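Local atomic coordinates of CLIP-associating protein (Drosophila melanogaster, PDB entry 4G3A), a protein that tracks microtubule plus ends and stabilises dynamic microtubules, and is required for mitotic spindle formation and kinetochore attachment. Residues D30-L35 with L70-E75. Residues are numbered along the deposited sequence; the frame is centred on the assembly and turned at random.
Sequences DLVTFL and LEAFSE
Leu35, which packs against Ala72 and Glu75, also carries a methyl to the rim of an aromatic ring: its CD2 lies in plane at the edge of Phe34, 4.0 Å from Phe34 CD2. The Phe34 ring touches Leu9 of helix 9-18. The other branch of Leu35 does the bridging, CD1 standing 3.8 Å from Ala72 O. The same residue meets Glu75, the two side chains lying antiparallel alongside one another with CB of Leu35 3.5 Å from CB of Glu75. Because the Glu75 chain folds at chi2 (-52°), its carboxylate swings back beside the Leu35 carbonyl; OE2 forms a salt bridge with Lys78. Val32 sits one turn earlier, its CG2 3.9 Å from Ala72 N and 4.0 Å from Glu71 CB. With CG1 anti to the backbone N (chi1 175°), that second methyl fronts the extended Glu71 chain. With an alanine here, both methyls go, and the Glu71 stem and the Ala72 backbone would probably be left facing a gap. Leu31 CD1 adds a lighter contact with Ala72 CB at 4.3 Å. Segments 30-35 and 70-75 run nearly parallel (17°), their axes 9.1 Å apart at the closest. They join helix 63-80, in HEAT repeat 1 of the TOG domain, to helix 21-36; helix 47-58 intervenes in sequence, and its Leu54 touches both Leu31 and Phe73. Chemically, the segments meet by van der Waals packing, the glutamates giving mainly aliphatic carbon, though Glu71 OE2 also reaches Val32 CG1; a hydrogen bond from Arg79 NE, a turn further along helix 63-80, to Leu35 O adds a polar tie between the helices.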
ATOM      1  N   ASP A  30      18.029 -13.620  -4.957  1.00 57.28           N
ATOM      2  CA  ASP A  30      18.781 -14.191  -3.848  1.00 51.36           C
ATOM      3  C   ASP A  30      18.706 -13.330  -2.597  1.00 51.06           C
ATOM      4  O   ASP A  30      18.604 -13.852  -1.488  1.00 51.42           O
ATOM      5  CB  ASP A  30      20.235 -14.420  -4.248  1.00 51.22           C
ATOM      6  CG  ASP A  30      20.381 -15.492  -5.306  1.00 62.38           C
ATOM      7  OD1 ASP A  30      19.499 -16.379  -5.371  1.00 66.42           O
ATOM      8  OD2 ASP A  30      21.375 -15.447  -6.068  1.00 57.57           O
ATOM      9  N   LEU A  31      18.756 -12.013  -2.780  1.00 53.32           N
ATOM     10  CA  LEU A  31      18.587 -11.080  -1.669  1.00 50.14           C
ATOM     11  C   LEU A  31      17.285 -11.387  -0.928  1.00 46.56           C
ATOM     12  O   LEU A  31      17.278 -11.570   0.291  1.00 44.59           O
ATOM     13  CB  LEU A  31      18.591  -9.630  -2.175  1.00 60.30           C
ATOM     14  CG  LEU A  31      18.902  -8.477  -1.205  1.00 58.76           C
ATOM     15  CD1 LEU A  31      18.461  -7.141  -1.778  1.00 51.80           C
ATOM     16  CD2 LEU A  31      18.226  -8.689   0.095  1.00 56.34           C
ATOM     17  N   VAL A  32      16.182 -11.449  -1.667  1.00 44.81           N
ATOM     18  CA  VAL A  32      14.893 -11.771  -1.057  1.00 46.12           C
ATOM     19  C   VAL A  32      14.933 -13.129  -0.336  1.00 46.52           C
ATOM     20  O   VAL A  32      14.511 -13.248   0.815  1.00 46.82           O
ATOM     21  CB  VAL A  32      13.750 -11.745  -2.090  1.00 46.86           C
ATOM     22  CG1 VAL A  32      12.456 -12.212  -1.448  1.00 43.97           C
ATOM     23  CG2 VAL A  32      13.586 -10.344  -2.662  1.00 41.69           C
ATOM     24  N   THR A  33      15.464 -14.145  -1.007  1.00 51.72           N
ATOM     25  CA  THR A  33      15.612 -15.457  -0.388  1.00 53.23           C
ATOM     26  C   THR A  33      16.393 -15.361   0.916  1.00 49.26           C
ATOM     27  O   THR A  33      16.002 -15.935   1.931  1.00 51.13           O
ATOM     28  CB  THR A  33      16.327 -16.438  -1.322  1.00 56.34           C
ATOM     29  OG1 THR A  33      15.495 -16.701  -2.459  1.00 61.55           O
ATOM     30  CG2 THR A  33      16.623 -17.744  -0.599  1.00 58.83           C
ATOM     31  N   PHE A  34      17.494 -14.624   0.880  1.00 46.43           N
ATOM     32  CA  PHE A  34      18.357 -14.464   2.043  1.00 38.81           C
ATOM     33  C   PHE A  34      17.597 -13.852   3.214  1.00 42.20           C
ATOM     34  O   PHE A  34      17.599 -14.394   4.316  1.00 46.64           O
ATOM     35  CB  PHE A  34      19.560 -13.585   1.683  1.00 42.09           C
ATOM     36  CG  PHE A  34      20.502 -13.349   2.829  1.00 45.06           C
ATOM     37  CD1 PHE A  34      21.604 -14.173   3.017  1.00 45.11           C
ATOM     38  CD2 PHE A  34      20.291 -12.303   3.716  1.00 48.00           C
ATOM     39  CE1 PHE A  34      22.479 -13.961   4.073  1.00 49.45           C
ATOM     40  CE2 PHE A  34      21.160 -12.084   4.775  1.00 45.55           C
ATOM     41  CZ  PHE A  34      22.260 -12.912   4.949  1.00 51.68           C
ATOM     42  N   LEU A  35      16.951 -12.713   2.966  1.00 42.21           N
ATOM     43  CA  LEU A  35      16.219 -11.996   4.006  1.00 40.33           C
ATOM     44  C   LEU A  35      15.005 -12.774   4.507  1.00 46.45           C
ATOM     45  O   LEU A  35      14.547 -12.565   5.634  1.00 44.63           O
ATOM     46  CB  LEU A  35      15.764 -10.626   3.485  1.00 37.25           C
ATOM     47  CG  LEU A  35      16.874  -9.632   3.140  1.00 42.04           C
ATOM     48  CD1 LEU A  35      16.275  -8.362   2.577  1.00 46.21           C
ATOM     49  CD2 LEU A  35      17.723  -9.321   4.355  1.00 39.35           C
ATOM     50  N   LEU A  70      10.614  -4.403  -3.644  1.00 35.92           N
ATOM     51  CA  LEU A  70       9.430  -4.309  -2.774  1.00 33.91           C
ATOM     52  C   LEU A  70       9.381  -5.495  -1.808  1.00 32.19           C
ATOM     53  O   LEU A  70       9.196  -5.333  -0.606  1.00 32.26           O
ATOM     54  CB  LEU A  70       8.146  -4.276  -3.606  1.00 30.87           C
ATOM     55  CG  LEU A  70       7.880  -3.028  -4.447  1.00 29.65           C
ATOM     56  CD1 LEU A  70       6.777  -3.289  -5.453  1.00 35.45           C
ATOM     57  CD2 LEU A  70       7.526  -1.844  -3.554  1.00 29.47           C
ATOM     58  N   GLU A  71       9.562  -6.692  -2.349  1.00 32.89           N
ATOM     59  CA  GLU A  71       9.670  -7.889  -1.528  1.00 36.93           C
ATOM     60  C   GLU A  71      10.836  -7.787  -0.542  1.00 36.25           C
ATOM     61  O   GLU A  71      10.731  -8.231   0.604  1.00 32.18           O
ATOM     62  CB  GLU A  71       9.824  -9.121  -2.423  1.00 38.68           C
ATOM     63  CG  GLU A  71       8.571  -9.422  -3.252  1.00 39.43           C
ATOM     64  CD  GLU A  71       8.751 -10.597  -4.207  1.00 49.56           C
ATOM     65  OE1 GLU A  71       8.429 -10.438  -5.401  1.00 54.98           O
ATOM     66  OE2 GLU A  71       9.214 -11.672  -3.774  1.00 52.67           O
ATOM     67  N   ALA A  72      11.939  -7.187  -0.981  1.00 32.34           N
ATOM     68  CA  ALA A  72      13.098  -7.032  -0.112  1.00 35.97           C
ATOM     69  C   ALA A  72      12.747  -6.088   1.020  1.00 39.06           C
ATOM     70  O   ALA A  72      13.090  -6.341   2.177  1.00 35.24           O
ATOM     71  CB  ALA A  72      14.297  -6.510  -0.888  1.00 36.69           C
ATOM     72  N   PHE A  73      12.067  -4.992   0.685  1.00 30.06           N
ATOM     73  CA  PHE A  73      11.655  -4.045   1.702  1.00 30.87           C
ATOM     74  C   PHE A  73      10.690  -4.736   2.670  1.00 28.49           C
ATOM     75  O   PHE A  73      10.774  -4.542   3.877  1.00 30.73           O
ATOM     76  CB  PHE A  73      11.030  -2.786   1.075  1.00 30.09           C
ATOM     77  CG  PHE A  73      12.047  -1.766   0.597  1.00 34.52           C
ATOM     78  CD1 PHE A  73      13.030  -1.290   1.451  1.00 30.91           C
ATOM     79  CD2 PHE A  73      11.995  -1.263  -0.695  1.00 39.79           C
ATOM     80  CE1 PHE A  73      13.962  -0.347   1.025  1.00 38.24           C
ATOM     81  CE2 PHE A  73      12.929  -0.320  -1.136  1.00 37.69           C
ATOM     82  CZ  PHE A  73      13.913   0.137  -0.274  1.00 37.54           C
ATOM     83  N   SER A  74       9.767  -5.536   2.148  1.00 30.78           N
ATOM     84  CA  SER A  74       8.859  -6.259   3.033  1.00 33.26           C
ATOM     85  C   SER A  74       9.640  -7.099   4.052  1.00 33.41           C
ATOM     86  O   SER A  74       9.301  -7.125   5.241  1.00 34.71           O
ATOM     87  CB  SER A  74       7.885  -7.129   2.232  1.00 31.89           C
ATOM     88  OG  SER A  74       6.757  -6.371   1.814  1.00 33.21           O
ATOM     89  N   GLU A  75      10.693  -7.774   3.592  1.00 35.55           N
ATOM     90  CA  GLU A  75      11.495  -8.608   4.491  1.00 33.56           C
ATOM     91  C   GLU A  75      12.245  -7.787   5.545  1.00 32.56           C
ATOM     92  O   GLU A  75      12.298  -8.174   6.709  1.00 35.84           O
ATOM     93  CB  GLU A  75      12.453  -9.512   3.701  1.00 32.18           C
ATOM     94  CG  GLU A  75      11.729 -10.529   2.836  1.00 37.81           C
ATOM     95  CD  GLU A  75      10.698 -11.333   3.616  1.00 42.70           C
ATOM     96  OE1 GLU A  75      10.997 -11.762   4.757  1.00 45.72           O
ATOM     97  OE2 GLU A  75       9.580 -11.533   3.091  1.00 43.50           O
TER